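PDB 3LYH: cobalamin (Vitamin B12) biosynthesis CbiX protein from Marinobacter aquaeolei, which probably acts as a metal-binding lyase of the chelatase clan, and may, like CbiX relatives, insert cobalt into a tetrapyrrole during cobalamin biosynthesis. Local coordinates for residues G61-T66 / H93-R98; S49-V54 / E87-E92; P5-L10 / I35-I40; V67-L72 / I97-P102. One frame throughout, in Å; residues are numbered along the deposited sequence.

Contact 1. Residues G61-T66 / H93-R98; sequences GVEQFT and HGVTIR
F65 exchanges two backbone hydrogen bonds with the segment H93-R98: its N gives to T96 O at 2.9 Å, and its O takes from R98 N at 3.0 Å. A third bond precedes them, from T96 N to E63 O at 3.1 Å, and it is almost straight (174° at the hydrogen). One residue, F65, bonding to T96 and R98, which flank its partner I97, is the signature of parallel pairing; the axes diverge by 19°. T66 and R98 run side by side beyond this ladder, and R98 brings its guanidinium back over T66 by a bend at chi3 (78°). Methyl CG2 of T66 lies under one guanidinium face, 3.6 Å from R98 NH2. The polar ends look elsewhere: T66 OG1 bonds H6, and R98 NH2 meets E120 and S124 of the second subunit. Q64 and T96 also lie alongside each other, Q64 OE1 3.5 Å from T96 CB. On the other face, that of F65 and I97, contact is apolar. V95 CG1 comes obliquely to F65 CE1 at 3.7 Å, and I97 CG1 touches F65 CB at 3.9 Å. V62 CG1, of the same segment as F65, sits over a ring face near its rim. T96 O lies in the ring plane, at the edge. E63 turns its carboxylate to K58 for a salt bridge. The pairing joins inner strand 64-69 to the outermost strand 96-99 of a four-stranded parallel sheet with helices on both faces, as expected of the alpha/beta fold of the chelatase clan.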
loop_
_atom_site.group_PDB
_atom_site.type_symbol
_atom_site.label_atom_id
_atom_site.label_comp_id
_atom_site.label_asym_id
_atom_site.label_seq_id
_atom_site.Cartn_x
_atom_site.Cartn_y
_atom_site.Cartn_z
ATOM N N GLY B 61 -23.125 -2.551 -20.785
ATOM C CA GLY B 61 -23.802 -1.241 -20.727
ATOM C C GLY B 61 -23.264 -0.151 -19.804
ATOM O O GLY B 61 -23.885 0.917 -19.687
ATOM N N VAL B 62 -22.130 -0.396 -19.138
ATOM C CA VAL B 62 -21.550 0.598 -18.247
ATOM C C VAL B 62 -20.720 1.566 -19.065
ATOM O O VAL B 62 -19.902 1.162 -19.893
ATOM C CB VAL B 62 -20.655 -0.025 -17.141
ATOM C CG1 VAL B 62 -20.060 1.066 -16.274
ATOM C CG2 VAL B 62 -21.468 -1.008 -16.303
ATOM N N GLU B 63 -20.971 2.847 -18.840
ATOM C CA GLU B 63 -20.301 3.900 -19.563
ATOM C C GLU B 63 -19.445 4.817 -18.674
ATOM O O GLU B 63 -18.666 5.573 -19.243
ATOM C CB GLU B 63 -21.330 4.738 -20.338
ATOM C CG GLU B 63 -22.275 3.896 -21.204
ATOM C CD GLU B 63 -21.579 3.135 -22.343
ATOM O OE1 GLU B 63 -20.480 3.535 -22.782
ATOM O OE2 GLU B 63 -22.163 2.136 -22.829
ATOM N N GLN B 64 -19.627 4.761 -17.340
ATOM C CA GLN B 64 -18.992 5.687 -16.378
ATOM C C GLN B 64 -18.134 4.840 -15.436
ATOM O O GLN B 64 -18.601 3.829 -14.883
ATOM C CB GLN B 64 -20.030 6.449 -15.548
ATOM C CG GLN B 64 -20.946 7.393 -16.357
ATOM C CD GLN B 64 -20.250 8.645 -16.838
ATOM O OE1 GLN B 64 -19.258 9.091 -16.248
ATOM N NE2 GLN B 64 -20.779 9.235 -17.920
ATOM N N PHE B 65 -16.870 5.242 -15.294
ATOM C CA PHE B 65 -15.883 4.508 -14.520
ATOM C C PHE B 65 -15.158 5.454 -13.589
ATOM O O PHE B 65 -15.025 6.633 -13.899
ATOM C CB PHE B 65 -14.838 3.859 -15.453
ATOM C CG PHE B 65 -15.421 2.850 -16.395
ATOM C CD1 PHE B 65 -16.086 3.270 -17.550
ATOM C CD2 PHE B 65 -15.238 1.485 -16.200
ATOM C CE1 PHE B 65 -16.654 2.325 -18.435
ATOM C CE2 PHE B 65 -15.769 0.544 -17.061
ATOM C CZ PHE B 65 -16.475 0.958 -18.204
ATOM N N THR B 66 -14.671 4.913 -12.480
ATOM C CA THR B 66 -13.708 5.594 -11.616
ATOM C C THR B 66 -12.605 4.583 -11.323
ATOM O O THR B 66 -12.883 3.488 -10.859
ATOM C CB THR B 66 -14.323 6.132 -10.318
ATOM O OG1 THR B 66 -15.333 7.105 -10.668
ATOM C CG2 THR B 66 -13.268 6.776 -9.395
ATOM N N HIS B 93 -13.061 3.102 -26.361
ATOM C CA HIS B 93 -14.338 2.522 -25.936
ATOM C C HIS B 93 -15.500 3.514 -25.837
ATOM O O HIS B 93 -16.611 3.083 -25.572
ATOM C CB HIS B 93 -14.149 1.748 -24.619
ATOM C CG HIS B 93 -13.174 0.618 -24.732
ATOM N ND1 HIS B 93 -13.437 -0.522 -25.462
ATOM C CD2 HIS B 93 -11.928 0.455 -24.221
ATOM C CE1 HIS B 93 -12.402 -1.339 -25.388
ATOM N NE2 HIS B 93 -11.472 -0.771 -24.641
ATOM N N GLY B 94 -15.278 4.808 -26.063
ATOM C CA GLY B 94 -16.333 5.820 -25.886
ATOM C C GLY B 94 -16.961 5.849 -24.482
ATOM O O GLY B 94 -18.191 5.832 -24.310
ATOM N N VAL B 95 -16.103 5.895 -23.473
ATOM C CA VAL B 95 -16.514 5.970 -22.072
ATOM C C VAL B 95 -15.838 7.152 -21.385
ATOM O O VAL B 95 -14.936 7.766 -21.966
ATOM C CB VAL B 95 -16.175 4.658 -21.328
ATOM C CG1 VAL B 95 -17.002 3.473 -21.947
ATOM C CG2 VAL B 95 -14.692 4.352 -21.387
ATOM N N THR B 96 -16.333 7.450 -20.187
ATOM C CA THR B 96 -15.835 8.493 -19.280
ATOM C C THR B 96 -15.225 7.796 -18.048
ATOM O O THR B 96 -15.893 6.988 -17.391
ATOM C CB THR B 96 -16.939 9.450 -18.853
ATOM O OG1 THR B 96 -17.530 10.016 -20.031
ATOM C CG2 THR B 96 -16.390 10.609 -17.984
ATOM N N ILE B 97 -13.957 8.091 -17.776
ATOM C CA ILE B 97 -13.210 7.474 -16.678
ATOM C C ILE B 97 -12.558 8.558 -15.837
ATOM O O ILE B 97 -11.679 9.264 -16.334
ATOM C CB ILE B 97 -12.120 6.498 -17.191
ATOM C CG1 ILE B 97 -12.678 5.530 -18.219
ATOM C CG2 ILE B 97 -11.350 5.781 -16.021
ATOM C CD1 ILE B 97 -11.583 4.744 -19.001
ATOM N N ARG B 98 -13.006 8.683 -14.584
ATOM C CA ARG B 98 -12.384 9.556 -13.615
ATOM C C ARG B 98 -11.217 8.815 -12.976
ATOM O O ARG B 98 -11.324 7.643 -12.683
ATOM C CB ARG B 98 -13.372 9.960 -12.539
ATOM C CG ARG B 98 -12.785 10.889 -11.518
ATOM C CD ARG B 98 -13.854 11.555 -10.632
ATOM N NE ARG B 98 -14.384 10.688 -9.583
ATOM C CZ ARG B 98 -13.793 10.456 -8.399
ATOM N NH1 ARG B 98 -12.612 11.010 -8.082
ATOM N NH2 ARG B 98 -14.395 9.664 -7.519
#

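Contact 2. Residues S49-V54 / E87-E92; sequences SLDTIV and ERLEAE
D51 OD2 is approached by R88 NH2 at 2.7 Å, a salt bridge, and also accepts a hydrogen bond from H93 NE2. D51 is modelled in two conformers, and the distances are those of the given one. The carboxylate meets the guanidinium at its edge, the two planes turned 30° apart. R88 reaches it by folding at chi3 (77°). D51 OD2 lies straight out beyond the NH2 end, while the NE/NH2 edge serves E92: NE and NH2 both give to E92 OE1, at 3.1 and 2.9 Å, with the acceptor in the guanidinium plane. R88 thus serves two acids that come close to each other, E92 OE2 lying 3.4 Å from D51 OD2, and its positive charge probably offsets their repulsion. D51 belongs to the first turn of helix 50-59, which S49 caps: S49 OG accepts from T52 N at 3.1 Å. The two helices are connections of successive beta-alpha-beta units on the same face of the sheet, neighbours running in the same general direction, with axes 10.8 Å apart and 35° between them. L89 fills the space between, aimed at the other helix. Its CD1 branch turns to L50 and its CD2 branch to D51, CD2 lying 3.7 Å from D51 CA; the still closer L50-L89 methyl approach is doubtful as modelled. L50 continues from there onto I9 and L11 of strand 6-12.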
loop_
_atom_site.group_PDB
_atom_site.type_symbol
_atom_site.label_atom_id
_atom_site.label_comp_id
_atom_site.label_asym_id
_atom_site.label_seq_id
_atom_site.Cartn_x
_atom_site.Cartn_y
_atom_site.Cartn_z
ATOM N N SER B 49 -6.417 -6.815 -17.620
ATOM C CA SER B 49 -5.919 -5.493 -17.908
ATOM C C SER B 49 -7.064 -4.505 -17.736
ATOM O O SER B 49 -8.236 -4.901 -17.624
ATOM C CB SER B 49 -5.435 -5.403 -19.364
ATOM O OG SER B 49 -6.520 -5.625 -20.253
ATOM N N LEU B 50 -6.720 -3.228 -17.746
ATOM C CA LEU B 50 -7.741 -2.151 -17.752
ATOM C C LEU B 50 -8.660 -2.220 -18.986
ATOM O O LEU B 50 -9.873 -2.010 -18.889
ATOM C CB LEU B 50 -7.049 -0.792 -17.626
ATOM C CG LEU B 50 -7.737 0.444 -17.083
ATOM C CD1 LEU B 50 -8.190 0.225 -15.662
ATOM C CD2 LEU B 50 -6.741 1.584 -17.118
ATOM N N ASP B 51 -8.077 -2.524 -20.154
ATOM C CA ASP B 51 -8.882 -2.652 -21.344
ATOM C C ASP B 51 -9.912 -3.767 -21.190
ATOM O O ASP B 51 -11.055 -3.574 -21.576
ATOM C CB ASP B 51 -8.033 -2.871 -22.607
ATOM C CG ASP B 51 -8.712 -2.328 -23.839
ATOM O OD1 ASP B 51 -9.443 -3.082 -24.504
ATOM O OD2 ASP B 51 -8.531 -1.133 -24.121
ATOM N N THR B 52 -9.511 -4.910 -20.602
ATOM C CA THR B 52 -10.410 -6.045 -20.420
ATOM C C THR B 52 -11.564 -5.734 -19.499
ATOM O O THR B 52 -12.695 -6.097 -19.790
ATOM C CB THR B 52 -9.645 -7.298 -19.916
ATOM O OG1 THR B 52 -8.796 -7.760 -20.961
ATOM C CG2 THR B 52 -10.606 -8.406 -19.504
ATOM N N ILE B 53 -11.286 -5.037 -18.401
ATOM C CA ILE B 53 -12.349 -4.635 -17.495
ATOM C C ILE B 53 -13.280 -3.601 -18.141
ATOM O O ILE B 53 -14.516 -3.654 -17.979
ATOM C CB ILE B 53 -11.777 -4.136 -16.152
ATOM C CG1 ILE B 53 -11.007 -5.246 -15.438
ATOM C CG2 ILE B 53 -12.911 -3.599 -15.224
ATOM C CD1 ILE B 53 -11.811 -6.529 -15.165
ATOM N N VAL B 54 -12.703 -2.638 -18.852
ATOM C CA VAL B 54 -13.537 -1.611 -19.486
ATOM C C VAL B 54 -14.384 -2.246 -20.581
ATOM O O VAL B 54 -15.581 -2.008 -20.646
ATOM C CB VAL B 54 -12.709 -0.407 -20.012
ATOM C CG1 VAL B 54 -13.590 0.475 -20.871
ATOM C CG2 VAL B 54 -12.077 0.380 -18.849
ATOM N N GLU B 87 -6.978 8.197 -21.257
ATOM C CA GLU B 87 -7.356 8.901 -22.472
ATOM C C GLU B 87 -7.548 7.936 -23.640
ATOM O O GLU B 87 -8.508 8.061 -24.373
ATOM C CB GLU B 87 -6.354 10.011 -22.822
ATOM C CG GLU B 87 -6.661 10.818 -24.105
ATOM C CD GLU B 87 -7.963 11.696 -24.010
ATOM O OE1 GLU B 87 -8.243 12.368 -22.955
ATOM O OE2 GLU B 87 -8.693 11.708 -25.036
ATOM N N ARG B 88 -6.660 6.956 -23.783
ATOM C CA ARG B 88 -6.741 5.983 -24.880
ATOM C C ARG B 88 -7.986 5.099 -24.732
ATOM O O ARG B 88 -8.685 4.826 -25.712
ATOM C CB ARG B 88 -5.491 5.101 -24.907
ATOM C CG ARG B 88 -5.182 4.509 -26.268
ATOM C CD ARG B 88 -4.445 3.181 -26.161
ATOM N NE ARG B 88 -5.394 2.126 -25.803
ATOM C CZ ARG B 88 -5.468 1.478 -24.635
ATOM N NH1 ARG B 88 -4.620 1.705 -23.622
ATOM N NH2 ARG B 88 -6.422 0.565 -24.484
ATOM N N LEU B 89 -8.250 4.651 -23.507
ATOM C CA LEU B 89 -9.408 3.762 -23.260
ATOM C C LEU B 89 -10.724 4.479 -23.497
ATOM O O LEU B 89 -11.683 3.879 -24.017
ATOM C CB LEU B 89 -9.399 3.237 -21.832
ATOM C CG LEU B 89 -8.257 2.308 -21.426
ATOM C CD1 LEU B 89 -8.078 2.296 -19.932
ATOM C CD2 LEU B 89 -8.564 0.934 -21.956
ATOM N N GLU B 90 -10.790 5.727 -23.055
ATOM C CA GLU B 90 -11.951 6.575 -23.266
ATOM C C GLU B 90 -12.248 6.755 -24.739
ATOM O O GLU B 90 -13.397 6.719 -25.128
ATOM C CB GLU B 90 -11.776 7.952 -22.627
ATOM C CG GLU B 90 -11.793 7.966 -21.090
ATOM C CD GLU B 90 -11.693 9.355 -20.528
ATOM O OE1 GLU B 90 -10.828 10.129 -20.993
ATOM O OE2 GLU B 90 -12.471 9.699 -19.628
ATOM N N ALA B 91 -11.220 6.965 -25.554
ATOM C CA ALA B 91 -11.420 7.110 -27.019
ATOM C C ALA B 91 -11.743 5.786 -27.707
ATOM O O ALA B 91 -12.652 5.705 -28.514
ATOM C CB ALA B 91 -10.195 7.753 -27.645
ATOM N N GLU B 92 -10.985 4.749 -27.385
ATOM C CA GLU B 92 -11.190 3.413 -27.937
ATOM C C GLU B 92 -12.567 2.839 -27.577
ATOM O O GLU B 92 -13.182 2.184 -28.406
ATOM C CB GLU B 92 -10.055 2.491 -27.477
ATOM C CG GLU B 92 -10.077 1.068 -27.986
ATOM C CD GLU B 92 -8.910 0.228 -27.437
ATOM O OE1 GLU B 92 -7.891 0.812 -26.978
ATOM O OE2 GLU B 92 -9.015 -1.022 -27.471
#

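Contact 3. Residues P5-L10 / I35-I40; sequences PHQIIL and IENAAI
Q7 lays its side-chain end against N37, the two side chains at a slant, with Q7 CD 3.4 Å from N37 O and the side-chain amide planes 64° apart. The chain gets there by leaving the backbone with CG opposite N (chi1 176°) and then bending at chi2. That same N37 O is the acceptor for I8 N at 2.8 Å, in the carbonyl plane, and it begins a parallel ladder: A39 N gives to I8 O at 3.0 Å, then A39 O takes from L10 N at 2.8 Å. Here A39 is the residue that bonds to both I8 and L10, and the strand axes open by 21°. N37 enters the ladder with left-handed helical backbone angles. Its ND2 gives to water 1, which in turn gives to H6 O, so the pairing is extended back beyond the first direct bond. Water 2 lies near both H6 O and E36 O. Apolar contact is light, I8 CB meeting A38 CB at 4.0 Å. At the far end the methylene CG1 of I40 rests against a carbonyl oxygen, 3.4 Å from L10 O. I8 and L10 face the second subunit, touching its L121 and V117, while I9 points across the sheet to L50, I53 and V54 of helix 50-59. This is the strand pair of the beta-alpha-beta unit connected by helix 18-34. A38 and A39 offer only their CB atoms, so the join rests largely on main-chain bonds, and at the end where direct bonding stops, water and the N37 amide take over.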
loop_
_atom_site.group_PDB
_atom_site.type_symbol
_atom_site.label_atom_id
_atom_site.label_comp_id
_atom_site.label_asym_id
_atom_site.label_seq_id
_atom_site.Cartn_x
_atom_site.Cartn_y
_atom_site.Cartn_z
ATOM N N PRO B 5 -25.168 3.087 -13.867
ATOM C CA PRO B 5 -24.336 2.350 -12.890
ATOM C C PRO B 5 -22.865 2.704 -13.111
ATOM O O PRO B 5 -22.433 2.844 -14.260
ATOM C CB PRO B 5 -24.557 0.881 -13.255
ATOM C CG PRO B 5 -24.796 0.905 -14.715
ATOM C CD PRO B 5 -25.498 2.231 -15.027
ATOM N N HIS B 6 -22.123 2.833 -12.015
ATOM C CA HIS B 6 -20.777 3.373 -12.038
ATOM C C HIS B 6 -19.783 2.285 -11.660
ATOM O O HIS B 6 -19.833 1.699 -10.550
ATOM C CB HIS B 6 -20.687 4.531 -11.074
ATOM C CG HIS B 6 -19.512 5.409 -11.313
ATOM N ND1 HIS B 6 -19.602 6.573 -12.049
ATOM C CD2 HIS B 6 -18.216 5.286 -10.947
ATOM C CE1 HIS B 6 -18.406 7.132 -12.113
ATOM N NE2 HIS B 6 -17.556 6.379 -11.436
ATOM N N GLN B 7 -18.884 1.991 -12.591
ATOM C CA GLN B 7 -17.930 0.891 -12.393
ATOM C C GLN B 7 -16.736 1.419 -11.656
ATOM O O GLN B 7 -16.162 2.409 -12.072
ATOM C CB GLN B 7 -17.462 0.335 -13.737
ATOM C CG GLN B 7 -16.388 -0.769 -13.643
ATOM C CD GLN B 7 -16.908 -2.145 -13.194
ATOM O OE1 GLN B 7 -16.215 -2.882 -12.452
ATOM N NE2 GLN B 7 -18.086 -2.516 -13.672
ATOM N N ILE B 8 -16.353 0.754 -10.576
ATOM C CA ILE B 8 -15.091 1.014 -9.906
ATOM C C ILE B 8 -14.063 0.011 -10.432
ATOM O O ILE B 8 -14.312 -1.185 -10.504
ATOM C CB ILE B 8 -15.225 0.836 -8.383
ATOM C CG1 ILE B 8 -16.087 1.949 -7.777
ATOM C CG2 ILE B 8 -13.841 0.759 -7.701
ATOM C CD1 ILE B 8 -15.308 3.302 -7.628
ATOM N N ILE B 9 -12.902 0.527 -10.813
ATOM C CA ILE B 9 -11.742 -0.275 -11.168
ATOM C C ILE B 9 -10.666 0.011 -10.137
ATOM O O ILE B 9 -10.178 1.154 -10.048
ATOM C CB ILE B 9 -11.217 0.029 -12.587
ATOM C CG1 ILE B 9 -12.332 -0.211 -13.577
ATOM C CG2 ILE B 9 -10.042 -0.917 -12.932
ATOM C CD1 ILE B 9 -12.002 0.131 -15.047
ATOM N N LEU B 10 -10.300 -1.011 -9.375
ATOM C CA LEU B 10 -9.166 -0.945 -8.432
ATOM C C LEU B 10 -7.946 -1.271 -9.228
ATOM O O LEU B 10 -7.856 -2.373 -9.758
ATOM C CB LEU B 10 -9.314 -1.889 -7.252
ATOM C CG LEU B 10 -10.560 -1.717 -6.404
ATOM C CD1 LEU B 10 -10.649 -2.707 -5.235
ATOM C CD2 LEU B 10 -10.732 -0.320 -5.930
ATOM N N ILE B 35 -19.672 -4.556 -3.064
ATOM C CA ILE B 35 -20.407 -3.572 -3.844
ATOM C C ILE B 35 -20.501 -4.022 -5.265
ATOM O O ILE B 35 -19.749 -4.887 -5.755
ATOM C CB ILE B 35 -19.888 -2.110 -3.700
ATOM C CG1 ILE B 35 -18.530 -1.932 -4.362
ATOM C CG2 ILE B 35 -19.839 -1.709 -2.232
ATOM C CD1 ILE B 35 -18.164 -0.471 -4.641
ATOM N N GLU B 36 -21.545 -3.539 -5.900
ATOM C CA GLU B 36 -21.770 -3.871 -7.284
ATOM C C GLU B 36 -20.807 -3.147 -8.209
ATOM O O GLU B 36 -20.324 -2.043 -7.910
ATOM C CB GLU B 36 -23.213 -3.589 -7.675
ATOM C CG GLU B 36 -24.254 -4.380 -6.883
ATOM C CD GLU B 36 -24.068 -5.878 -7.013
ATOM O OE1 GLU B 36 -23.853 -6.363 -8.150
ATOM O OE2 GLU B 36 -24.120 -6.589 -6.001
ATOM N N ASN B 37 -20.476 -3.794 -9.326
ATOM C CA ASN B 37 -19.716 -3.138 -10.412
ATOM C C ASN B 37 -18.360 -2.629 -9.935
ATOM O O ASN B 37 -18.012 -1.440 -10.108
ATOM C CB ASN B 37 -20.515 -2.016 -11.046
ATOM C CG ASN B 37 -21.909 -2.476 -11.464
ATOM O OD1 ASN B 37 -22.037 -3.485 -12.156
ATOM N ND2 ASN B 37 -22.959 -1.767 -11.001
ATOM N N ALA B 38 -17.623 -3.521 -9.272
ATOM C CA ALA B 38 -16.266 -3.219 -8.826
ATOM C C ALA B 38 -15.342 -4.385 -9.200
ATOM O O ALA B 38 -15.724 -5.528 -9.078
ATOM C CB ALA B 38 -16.245 -2.863 -7.286
ATOM N N ALA B 39 -14.146 -4.055 -9.716
ATOM C CA ALA B 39 -13.217 -5.091 -10.200
ATOM C C ALA B 39 -11.783 -4.623 -10.024
ATOM O O ALA B 39 -11.521 -3.399 -10.046
ATOM C CB ALA B 39 -13.490 -5.392 -11.655
ATOM N N ILE B 40 -10.887 -5.568 -9.833
ATOM C CA ILE B 40 -9.447 -5.235 -9.863
ATOM C C ILE B 40 -8.952 -5.352 -11.303
ATOM O O ILE B 40 -9.449 -6.190 -12.076
ATOM C CB ILE B 40 -8.571 -6.152 -8.951
ATOM C CG1 ILE B 40 -7.164 -5.598 -8.835
ATOM C CG2 ILE B 40 -8.595 -7.656 -9.425
ATOM C CD1 ILE B 40 -6.332 -6.185 -7.733
HETATM O O HOH W 1 -22.312 0.763 -9.515
HETATM O O HOH W 2 -19.437 0.548 -8.040
#

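Contact 4. Residues V67-L72 / I97-P102; sequences VVPLFL and IRLAEP
F71 touches P102 through its CB, 4.2 Å from P102 CB, and not through its ring. The ring turns off from the other segment; P69 C lies at its edge, in the ring plane, and H13 meets it in an edge-to-face stack. The pyrrolidine rings do more across the contact. P69 directs CD at A100 O, 3.2 Å away, and its CG meets L99 CD1 at 4.0 Å, the two side chains crossing at about a right angle. P102 CB lies 3.4 Å from F71 O. Before these prolines the strands are paired in parallel by two bonds to one residue: V67 N gives to R98 O at 2.9 Å and V67 O takes from A100 N at 2.8 Å. P69 has no N-H to extend the ladder, and L70 turns away in an inverse gamma turn. V67 places CG1 opposite its backbone N (chi1 175°), which leaves CG2 for I97 CG2 at a tight 3.5 Å while CG1 faces L99. Further along, backbone bonds link P69 with I103 and F71 with G104, so the two segments stay in touch as they leave the sheet. I97 and L99 lie under V82, I86 and L89 of helix 78-93; V68 and L70 pack on strand 6-12, and A100 and L70 also meet E120 and I113 of the second subunit.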
loop_
_atom_site.group_PDB
_atom_site.type_symbol
_atom_site.label_atom_id
_atom_site.label_comp_id
_atom_site.label_asym_id
_atom_site.label_seq_id
_atom_site.Cartn_x
_atom_site.Cartn_y
_atom_site.Cartn_z
ATOM N N VAL B 67 -11.388 4.969 -11.683
ATOM C CA VAL B 67 -10.152 4.230 -11.349
ATOM C C VAL B 67 -9.644 4.693 -10.019
ATOM O O VAL B 67 -9.368 5.894 -9.834
ATOM C CB VAL B 67 -9.091 4.419 -12.443
ATOM C CG1 VAL B 67 -7.771 3.764 -12.055
ATOM C CG2 VAL B 67 -9.585 3.818 -13.792
ATOM N N VAL B 68 -9.556 3.744 -9.091
ATOM C CA VAL B 68 -9.013 3.967 -7.723
ATOM C C VAL B 68 -7.639 3.243 -7.685
ATOM O O VAL B 68 -7.596 1.997 -7.620
ATOM C CB VAL B 68 -9.912 3.400 -6.619
ATOM C CG1 VAL B 68 -9.310 3.666 -5.232
ATOM C CG2 VAL B 68 -11.328 3.995 -6.685
ATOM N N PRO B 69 -6.528 4.028 -7.739
ATOM C CA PRO B 69 -5.208 3.376 -7.698
ATOM C C PRO B 69 -4.897 2.712 -6.368
ATOM O O PRO B 69 -4.945 3.352 -5.321
ATOM C CB PRO B 69 -4.236 4.502 -8.027
ATOM C CG PRO B 69 -5.037 5.559 -8.654
ATOM C CD PRO B 69 -6.380 5.463 -7.961
ATOM N N LEU B 70 -4.565 1.426 -6.392
ATOM C CA LEU B 70 -4.184 0.654 -5.204
ATOM C C LEU B 70 -2.680 0.833 -4.959
ATOM O O LEU B 70 -1.844 -0.083 -5.134
ATOM C CB LEU B 70 -4.528 -0.827 -5.316
ATOM C CG LEU B 70 -5.993 -1.180 -5.354
ATOM C CD1 LEU B 70 -6.176 -2.702 -5.360
ATOM C CD2 LEU B 70 -6.810 -0.496 -4.228
ATOM N N PHE B 71 -2.348 2.067 -4.665
ATOM C CA PHE B 71 -0.959 2.559 -4.477
ATOM C C PHE B 71 -0.937 3.395 -3.213
ATOM O O PHE B 71 -1.808 4.264 -2.983
ATOM C CB PHE B 71 -0.490 3.438 -5.646
ATOM C CG PHE B 71 -0.249 2.691 -6.903
ATOM C CD1 PHE B 71 -1.279 2.323 -7.726
ATOM C CD2 PHE B 71 1.053 2.339 -7.270
ATOM C CE1 PHE B 71 -1.063 1.631 -8.896
ATOM C CE2 PHE B 71 1.282 1.638 -8.430
ATOM C CZ PHE B 71 0.207 1.280 -9.251
ATOM N N LEU B 72 0.096 3.178 -2.390
ATOM C CA LEU B 72 0.303 4.048 -1.231
ATOM C C LEU B 72 0.831 5.414 -1.601
ATOM O O LEU B 72 0.561 6.389 -0.893
ATOM C CB LEU B 72 1.240 3.356 -0.241
ATOM C CG LEU B 72 0.724 2.055 0.370
ATOM C CD1 LEU B 72 1.815 1.416 1.219
ATOM C CD2 LEU B 72 -0.481 2.329 1.255
ATOM N N ILE B 97 -13.957 8.091 -17.776
ATOM C CA ILE B 97 -13.210 7.474 -16.678
ATOM C C ILE B 97 -12.558 8.558 -15.837
ATOM O O ILE B 97 -11.679 9.264 -16.334
ATOM C CB ILE B 97 -12.120 6.498 -17.191
ATOM C CG1 ILE B 97 -12.678 5.530 -18.219
ATOM C CG2 ILE B 97 -11.350 5.781 -16.021
ATOM C CD1 ILE B 97 -11.583 4.744 -19.001
ATOM N N ARG B 98 -13.006 8.683 -14.584
ATOM C CA ARG B 98 -12.384 9.556 -13.615
ATOM C C ARG B 98 -11.217 8.815 -12.976
ATOM O O ARG B 98 -11.324 7.643 -12.683
ATOM C CB ARG B 98 -13.372 9.960 -12.539
ATOM C CG ARG B 98 -12.785 10.889 -11.518
ATOM C CD ARG B 98 -13.854 11.555 -10.632
ATOM N NE ARG B 98 -14.384 10.688 -9.583
ATOM C CZ ARG B 98 -13.793 10.456 -8.399
ATOM N NH1 ARG B 98 -12.612 11.010 -8.082
ATOM N NH2 ARG B 98 -14.395 9.664 -7.519
ATOM N N LEU B 99 -10.124 9.525 -12.748
ATOM C CA LEU B 99 -8.962 8.993 -12.048
ATOM C C LEU B 99 -8.981 9.555 -10.628
ATOM O O LEU B 99 -8.792 10.756 -10.420
ATOM C CB LEU B 99 -7.691 9.385 -12.816
ATOM C CG LEU B 99 -6.359 9.057 -12.138
ATOM C CD1 LEU B 99 -6.334 7.553 -11.845
ATOM C CD2 LEU B 99 -5.180 9.511 -12.945
ATOM N N ALA B 100 -9.301 8.706 -9.648
ATOM C CA ALA B 100 -9.262 9.086 -8.247
ATOM C C ALA B 100 -7.826 9.184 -7.743
ATOM O O ALA B 100 -6.905 8.643 -8.374
ATOM C CB ALA B 100 -10.062 8.073 -7.425
ATOM N N GLU B 101 -7.628 9.871 -6.605
ATOM C CA GLU B 101 -6.333 9.886 -5.920
ATOM C C GLU B 101 -5.954 8.446 -5.501
ATOM O O GLU B 101 -6.836 7.635 -5.233
ATOM C CB GLU B 101 -6.353 10.858 -4.702
ATOM C CG GLU B 101 -7.162 10.373 -3.478
ATOM C CD GLU B 101 -7.288 11.382 -2.310
ATOM O OE1 GLU B 101 -6.734 12.507 -2.454
ATOM O OE2 GLU B 101 -7.963 11.025 -1.273
ATOM N N PRO B 102 -4.649 8.131 -5.393
ATOM C CA PRO B 102 -4.203 6.838 -4.879
ATOM C C PRO B 102 -4.702 6.647 -3.426
ATOM O O PRO B 102 -4.851 7.655 -2.694
ATOM C CB PRO B 102 -2.689 6.938 -4.905
ATOM C CG PRO B 102 -2.376 8.287 -5.104
ATOM C CD PRO B 102 -3.493 9.007 -5.664
#

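From the N terminus, contact 3 is complete first: strand 6-12, helix 18-34 and strand 38-42 form a loop closed by the pairing of the two strands. Helix 50-59 then opens contact 2, and strand 64-69 opens contacts 1 and 4 before helix 78-93 closes contact 2, so contact 2 crosses both. Contacts 1 and 4 are successive lengths of one strand pairing, sharing I97 and R98, and both close on 93-102. Strands 6-12 and 64-69 are sheet neighbours, through which contact 3 joins contacts 1 and 4. Contact 2 ties the two helices over one face, linked by E90 to I97 and by D51 to H93.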